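Side-chain contacts in uncharacterized protein (PDB 4JPQ), which is of unknown function but probably binds carbohydrate through a family 9 carbohydrate-binding fold: residues 56-60 / 61-65; 125-128 / 129-133; 172-176 / 177-181. All coordinates share one frame; numbering follows the deposited sequence.

Contact 1: 56-60 / 61-65; sequences AHTGR and EILLH
A56 and L63 form an antiparallel hydrogen-bonded pair, with L63 N 2.9 Å from A56 O and A56 N 3.1 Å from L63 O, and H57 faces I62 in the non-hydrogen-bonded pair that follows toward the turn. There T58 N donates to E61 O over 2.9 Å in a nearly straight bond lying in the carbonyl plane. The T58 hydroxyl turns back over the loop: with OG1 set between the backbone N and the carbonyl carbon (chi1 65°), it gives its proton to E61 OE1 at 2.9 Å, meeting the carboxylate on its anti side, somewhat out of plane. The same OG1 weakly accepts E61 N at 2.8 Å. E61 OE2 is hydrogen-bonded to S17 OG, so the carboxylate is held through both oxygens. The poorly ordered R60 runs alongside E61 in the same direction; its NH2 forms a long salt bridge of 3.8 Å to E61 OE1, while a water bridges R60 NE, weakly, and OE1. The other branch of T58, CG2, meets L63 CD1 at 4.0 Å, the two side chains crossing at about a right angle. Threonine and glutamate thus clamp the turn of a beta hairpin joining strands 50-57 and 61-70.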
loop_
_atom_site.group_PDB
_atom_site.type_symbol
_atom_site.label_atom_id
_atom_site.label_comp_id
_atom_site.label_asym_id
_atom_site.label_seq_id
_atom_site.Cartn_x
_atom_site.Cartn_y
_atom_site.Cartn_z
ATOM N N ALA A 56 -10.560 2.314 -4.171
ATOM C CA ALA A 56 -11.984 2.010 -4.379
ATOM C C ALA A 56 -12.244 0.568 -3.971
ATOM O O ALA A 56 -11.306 -0.111 -3.537
ATOM C CB ALA A 56 -12.346 2.215 -5.824
ATOM N N HIS A 57 -13.486 0.103 -4.089
ATOM C CA HIS A 57 -13.799 -1.286 -3.746
ATOM C C HIS A 57 -14.915 -1.890 -4.562
ATOM O O HIS A 57 -15.786 -1.184 -5.055
ATOM C CB HIS A 57 -14.111 -1.430 -2.245
ATOM C CG HIS A 57 -15.439 -0.871 -1.827
ATOM N ND1 HIS A 57 -16.503 -1.672 -1.469
ATOM C CD2 HIS A 57 -15.870 0.407 -1.695
ATOM C CE1 HIS A 57 -17.527 -0.912 -1.125
ATOM N NE2 HIS A 57 -17.170 0.353 -1.259
ATOM N N THR A 58 -14.878 -3.211 -4.662
ATOM C CA THR A 58 -15.890 -3.986 -5.356
ATOM C C THR A 58 -16.937 -4.596 -4.422
ATOM O O THR A 58 -17.904 -5.176 -4.900
ATOM C CB THR A 58 -15.234 -5.123 -6.148
ATOM O OG1 THR A 58 -14.618 -6.056 -5.254
ATOM C CG2 THR A 58 -14.177 -4.555 -7.100
ATOM N N GLY A 59 -16.736 -4.489 -3.112
ATOM C CA GLY A 59 -17.598 -5.131 -2.115
ATOM C C GLY A 59 -16.840 -6.340 -1.560
ATOM O O GLY A 59 -16.816 -6.557 -0.345
ATOM N N ARG A 60 -16.232 -7.125 -2.459
ATOM C CA ARG A 60 -15.388 -8.270 -2.115
ATOM C C ARG A 60 -13.892 -7.913 -2.109
ATOM O O ARG A 60 -13.114 -8.650 -1.516
ATOM C CB ARG A 60 -15.596 -9.426 -3.114
ATOM C CG ARG A 60 -17.056 -9.797 -3.420
ATOM C CD ARG A 60 -17.174 -10.945 -4.415
ATOM N NE ARG A 60 -16.392 -10.700 -5.640
ATOM C CZ ARG A 60 -16.266 -11.559 -6.654
ATOM N NH1 ARG A 60 -16.906 -12.735 -6.654
ATOM N NH2 ARG A 60 -15.507 -11.224 -7.699
ATOM N N GLU A 61 -13.476 -6.824 -2.774
ATOM C CA GLU A 61 -12.040 -6.486 -2.930
ATOM C C GLU A 61 -11.726 -5.000 -2.836
ATOM O O GLU A 61 -12.539 -4.183 -3.250
ATOM C CB GLU A 61 -11.578 -6.945 -4.322
ATOM C CG GLU A 61 -11.674 -8.444 -4.584
ATOM C CD GLU A 61 -12.169 -8.763 -5.963
ATOM O OE1 GLU A 61 -13.340 -8.442 -6.275
ATOM O OE2 GLU A 61 -11.377 -9.341 -6.721
ATOM N N ILE A 62 -10.535 -4.680 -2.325
ATOM C CA ILE A 62 -10.021 -3.311 -2.257
ATOM C C ILE A 62 -9.085 -3.158 -3.451
ATOM O O ILE A 62 -8.220 -4.013 -3.663
ATOM C CB ILE A 62 -9.190 -3.030 -0.989
ATOM C CG1 ILE A 62 -10.046 -3.234 0.256
ATOM C CG2 ILE A 62 -8.637 -1.601 -1.016
ATOM C CD1 ILE A 62 -9.275 -3.158 1.558
ATOM N N LEU A 63 -9.239 -2.045 -4.169
ATOM C CA LEU A 63 -8.470 -1.716 -5.348
ATOM C C LEU A 63 -7.592 -0.506 -5.050
ATOM O O LEU A 63 -8.117 0.566 -4.742
ATOM C CB LEU A 63 -9.425 -1.362 -6.486
ATOM C CG LEU A 63 -10.508 -2.376 -6.837
ATOM C CD1 LEU A 63 -11.316 -1.860 -8.013
ATOM C CD2 LEU A 63 -9.922 -3.742 -7.158
ATOM N N LEU A 64 -6.270 -0.677 -5.152
ATOM C CA LEU A 64 -5.278 0.395 -4.941
ATOM C C LEU A 64 -4.464 0.637 -6.190
ATOM O O LEU A 64 -4.050 -0.325 -6.832
ATOM C CB LEU A 64 -4.257 0.008 -3.884
ATOM C CG LEU A 64 -4.631 -0.045 -2.435
ATOM C CD1 LEU A 64 -3.443 -0.571 -1.650
ATOM C CD2 LEU A 64 -5.027 1.336 -1.952
ATOM N N HIS A 65 -4.189 1.914 -6.471
ATOM C CA HIS A 65 -3.406 2.338 -7.609
ATOM C C HIS A 65 -2.503 3.475 -7.149
ATOM O O HIS A 65 -3.006 4.504 -6.724
ATOM C CB HIS A 65 -4.333 2.773 -8.754
ATOM C CG HIS A 65 -3.612 3.201 -9.995
ATOM N ND1 HIS A 65 -3.972 4.310 -10.728
ATOM C CD2 HIS A 65 -2.518 2.696 -10.602
ATOM C CE1 HIS A 65 -3.148 4.455 -11.746
ATOM N NE2 HIS A 65 -2.258 3.485 -11.695
HETATM O O HOH W 1 -16.282 -8.381 -7.145
#

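Contact 2: 125-128 / 129-133; sequences PTAS and QEVLG. With SO4 (sulfate ion), chain E.
S128 is the N-cap of the short helix 129-134, its OG turned toward V131 N in a capping bond that is weak at 3.5 Å. A chi1 of 63° sets OG between the backbone N and the carbonyl carbon, so that the hydroxyl leans over the first turn, where it also touches V131 CG2. The S128 carbonyl begins the helical ladder: L132 N donates to S128 O over 2.8 Å, nearly along the C=O axis. One residue earlier, A127 is buried and its CB rests against V131 CG1 at 3.9 Å, an apolar contact that ties the incoming loop to the side of the helix. A127 also packs on I115 and F167, and its carbonyl O takes a hydrogen bond from N81 ND2, anchoring the approach to the helix. L132 brings CG and CD1 against S128 O and packs on I115 of strand 113-118. The outer side is polar, and a sulfate, probably from the crystallisation liquor, sits at the helix start, where the helix dipole would probably help to hold an anion. Q129 CG, beside its own backbone N (chi1 -71°), passes 3.4 Å from sulfate O4, and Q129 N donates to that same O4 over 2.6 Å in an almost linear bond.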
loop_
_atom_site.group_PDB
_atom_site.type_symbol
_atom_site.label_atom_id
_atom_site.label_comp_id
_atom_site.label_asym_id
_atom_site.label_seq_id
_atom_site.Cartn_x
_atom_site.Cartn_y
_atom_site.Cartn_z
ATOM N N PRO A 125 3.061 -12.421 12.329
ATOM C CA PRO A 125 3.529 -13.334 11.293
ATOM C C PRO A 125 3.305 -12.871 9.860
ATOM O O PRO A 125 2.436 -12.056 9.569
ATOM C CB PRO A 125 2.755 -14.631 11.572
ATOM C CG PRO A 125 1.566 -14.199 12.319
ATOM C CD PRO A 125 2.078 -13.102 13.191
ATOM N N THR A 126 4.145 -13.419 9.000
ATOM C CA THR A 126 4.133 -13.159 7.587
ATOM C C THR A 126 3.015 -14.045 6.990
ATOM O O THR A 126 2.695 -15.097 7.538
ATOM C CB THR A 126 5.555 -13.423 7.016
ATOM O OG1 THR A 126 5.795 -12.543 5.930
ATOM C CG2 THR A 126 5.815 -14.917 6.624
ATOM N N ALA A 127 2.426 -13.623 5.883
ATOM C CA ALA A 127 1.340 -14.384 5.239
ATOM C C ALA A 127 1.822 -15.633 4.490
ATOM O O ALA A 127 2.979 -15.706 4.059
ATOM C CB ALA A 127 0.569 -13.487 4.289
ATOM N N SER A 128 0.913 -16.587 4.312
ATOM C CA SER A 128 1.206 -17.807 3.565
ATOM C C SER A 128 1.165 -17.562 2.045
ATOM O O SER A 128 0.640 -16.547 1.577
ATOM C CB SER A 128 0.203 -18.912 3.921
ATOM O OG SER A 128 -1.120 -18.551 3.551
ATOM N N GLN A 129 1.714 -18.517 1.290
ATOM C CA GLN A 129 1.724 -18.504 -0.188
ATOM C C GLN A 129 0.309 -18.380 -0.743
ATOM O O GLN A 129 0.086 -17.596 -1.671
ATOM C CB GLN A 129 2.386 -19.783 -0.777
ATOM C CG GLN A 129 3.903 -19.909 -0.605
ATOM C CD GLN A 129 4.688 -18.742 -1.208
ATOM O OE1 GLN A 129 4.237 -18.076 -2.148
ATOM N NE2 GLN A 129 5.869 -18.486 -0.665
ATOM N N GLU A 130 -0.623 -19.145 -0.158
ATOM C CA GLU A 130 -2.054 -19.121 -0.517
ATOM C C GLU A 130 -2.605 -17.678 -0.426
ATOM O O GLU A 130 -3.240 -17.187 -1.369
ATOM C CB GLU A 130 -2.836 -20.082 0.411
ATOM C CG GLU A 130 -4.325 -20.285 0.118
ATOM C CD GLU A 130 -4.628 -21.069 -1.158
ATOM O OE1 GLU A 130 -3.823 -21.939 -1.573
ATOM O OE2 GLU A 130 -5.712 -20.830 -1.740
ATOM N N VAL A 131 -2.291 -16.999 0.682
ATOM C CA VAL A 131 -2.740 -15.619 0.941
ATOM C C VAL A 131 -2.014 -14.615 0.034
ATOM O O VAL A 131 -2.635 -13.670 -0.460
ATOM C CB VAL A 131 -2.574 -15.234 2.432
ATOM C CG1 VAL A 131 -2.964 -13.775 2.680
ATOM C CG2 VAL A 131 -3.404 -16.154 3.325
ATOM N N LEU A 132 -0.706 -14.796 -0.164
ATOM C CA LEU A 132 0.054 -13.948 -1.106
ATOM C C LEU A 132 -0.525 -14.087 -2.514
ATOM O O LEU A 132 -0.647 -13.084 -3.231
ATOM C CB LEU A 132 1.533 -14.324 -1.117
ATOM C CG LEU A 132 2.298 -13.976 0.159
ATOM C CD1 LEU A 132 3.572 -14.812 0.251
ATOM C CD2 LEU A 132 2.588 -12.478 0.232
ATOM N N GLY A 133 -0.893 -15.333 -2.867
ATOM C CA GLY A 133 -1.546 -15.683 -4.126
ATOM C C GLY A 133 -2.902 -15.022 -4.337
ATOM O O GLY A 133 -3.306 -14.828 -5.475
HETATM S S SO4 E . 3.555 -21.183 3.704
HETATM O O1 SO4 E . 4.999 -20.837 3.729
HETATM O O2 SO4 E . 3.371 -22.616 3.349
HETATM O O3 SO4 E . 2.955 -20.839 5.033
HETATM O O4 SO4 E . 2.890 -20.429 2.626
#

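Contact 3: 172-176 / 177-181; sequences GSLDG and KTMKG. With SO4 (sulfate ion), chain F.
L174 and K177 are the ends of a type II beta turn that leads into strand 178-186, closed by K177 N donating to L174 O over 3.1 Å. The bond is straight at the hydrogen, but the donor stands above the carbonyl plane. G176 holds the turn's third position with a positive phi of 73°, as is common in type II turns. The tight part is apolar: L174 CD2 meets the terminal CE of selenomethionine M179 at 3.5 Å, the two buried side chains crossing at about a right angle. M179, extended beyond CG, brings this methyl up to L174 and also packs on F219, while L174 lies against H57. The other side is polar and more open. D175, its CB directed away from the strand segment, makes a salt bridge through OD1 to K11 NZ. K177 runs back past S173, its CE 3.5 Å from S173 O, and a bend at chi4 (-47°) turns the ammonium to a sulfate, probably from the crystallisation liquor. Two backbone amides and a lysine thus gather round this anion. K177 NZ bonds only weakly to sulfate O1 at 3.2 Å, whereas O4 is gripped by two amides, G172 N at 2.7 Å and S173 N at 2.8 Å.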
loop_
_atom_site.group_PDB
_atom_site.type_symbol
_atom_site.label_atom_id
_atom_site.label_comp_id
_atom_site.label_asym_id
_atom_site.label_seq_id
_atom_site.Cartn_x
_atom_site.Cartn_y
_atom_site.Cartn_z
ATOM N N GLY A 172 -16.409 -10.340 5.769
ATOM C CA GLY A 172 -17.354 -10.781 4.742
ATOM C C GLY A 172 -17.436 -9.879 3.533
ATOM O O GLY A 172 -17.093 -10.298 2.429
ATOM N N SER A 173 -17.884 -8.641 3.764
ATOM C CA SER A 173 -18.107 -7.653 2.709
ATOM C C SER A 173 -17.716 -6.242 3.147
ATOM O O SER A 173 -18.037 -5.825 4.247
ATOM C CB SER A 173 -19.581 -7.658 2.304
ATOM O OG SER A 173 -19.842 -6.673 1.312
ATOM N N LEU A 174 -17.097 -5.500 2.232
ATOM C CA LEU A 174 -16.606 -4.140 2.491
ATOM C C LEU A 174 -17.689 -3.056 2.503
ATOM O O LEU A 174 -17.435 -1.958 3.003
ATOM C CB LEU A 174 -15.551 -3.759 1.441
ATOM C CG LEU A 174 -14.345 -4.694 1.268
ATOM C CD1 LEU A 174 -13.519 -4.289 0.061
ATOM C CD2 LEU A 174 -13.496 -4.720 2.530
ATOM N N ASP A 175 -18.869 -3.363 1.949
ATOM C CA ASP A 175 -20.000 -2.417 1.835
ATOM C C ASP A 175 -20.327 -1.703 3.146
ATOM O O ASP A 175 -20.714 -2.356 4.131
ATOM C CB ASP A 175 -21.264 -3.133 1.315
ATOM C CG ASP A 175 -21.162 -3.519 -0.154
ATOM O OD1 ASP A 175 -20.980 -2.621 -0.983
ATOM O OD2 ASP A 175 -21.289 -4.714 -0.485
ATOM N N GLY A 176 -20.111 -0.382 3.169
ATOM C CA GLY A 176 -20.433 0.440 4.331
ATOM C C GLY A 176 -19.551 0.332 5.566
ATOM O O GLY A 176 -19.907 0.915 6.594
ATOM N N LYS A 177 -18.437 -0.407 5.508
ATOM C CA LYS A 177 -17.531 -0.527 6.667
ATOM C C LYS A 177 -16.662 0.702 6.797
ATOM O O LYS A 177 -16.491 1.446 5.828
ATOM C CB LYS A 177 -16.636 -1.775 6.611
ATOM C CG LYS A 177 -17.400 -3.072 6.821
ATOM C CD LYS A 177 -16.514 -4.183 7.388
ATOM C CE LYS A 177 -17.243 -5.489 7.600
ATOM N NZ LYS A 177 -18.562 -5.368 8.277
ATOM N N THR A 178 -16.173 0.932 8.018
ATOM C CA THR A 178 -15.238 2.015 8.309
ATOM C C THR A 178 -13.971 1.348 8.859
ATOM O O THR A 178 -14.030 0.701 9.905
ATOM C CB THR A 178 -15.802 3.039 9.313
ATOM O OG1 THR A 178 -17.044 3.571 8.830
ATOM C CG2 THR A 178 -14.824 4.189 9.505
HETATM N N MSE A 179 -12.858 1.462 8.122
HETATM C CA MSE A 179 -11.562 0.910 8.533
HETATM C C MSE A 179 -10.606 2.037 8.784
HETATM O O MSE A 179 -10.868 3.184 8.412
HETATM C CB MSE A 179 -10.960 0.020 7.453
HETATM C CG MSE A 179 -11.885 -1.140 7.115
HETATM SE SE MSE A 179 -10.908 -2.473 6.025
HETATM C CE MSE A 179 -12.433 -3.665 5.698
ATOM N N LYS A 180 -9.492 1.704 9.436
ATOM C CA LYS A 180 -8.427 2.651 9.724
ATOM C C LYS A 180 -7.131 2.183 9.043
ATOM O O LYS A 180 -6.800 1.004 9.075
ATOM C CB LYS A 180 -8.257 2.826 11.235
ATOM C CG LYS A 180 -9.553 3.285 11.912
ATOM C CD LYS A 180 -9.319 4.197 13.100
ATOM C CE LYS A 180 -8.946 5.607 12.651
ATOM N NZ LYS A 180 -8.507 6.448 13.794
ATOM N N GLY A 181 -6.419 3.106 8.410
ATOM C CA GLY A 181 -5.180 2.761 7.729
ATOM C C GLY A 181 -4.325 3.934 7.311
ATOM O O GLY A 181 -4.621 5.089 7.636
HETATM S S SO4 F . -18.487 -9.003 7.857
HETATM O O1 SO4 F . -17.758 -8.353 8.974
HETATM O O2 SO4 F . -18.164 -10.448 7.834
HETATM O O3 SO4 F . -19.947 -8.860 8.021
HETATM O O4 SO4 F . -18.099 -8.371 6.576
#

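In the fold
From the N terminus the three contacts follow in series, none nested in or crossing another. Contact 1 closes the hairpin between strands 50-57 and 61-70. Contact 2 comes where the loop after strand 113-118 turns into helix 129-134; it lies about 19 Å from contact 1 and 21 Å from contact 3, centre to centre, and touches neither. Contact 3 closes the turn that leads from the loop after strand 152-162 into strand 178-186. Contacts 1 and 3 do meet: G59 O probably accepts a hydrogen bond from L174 N at 2.8 Å, and L174 CD1 packs on I62 CG1 at 3.6 Å. The later turn thus docks on the earlier hairpin.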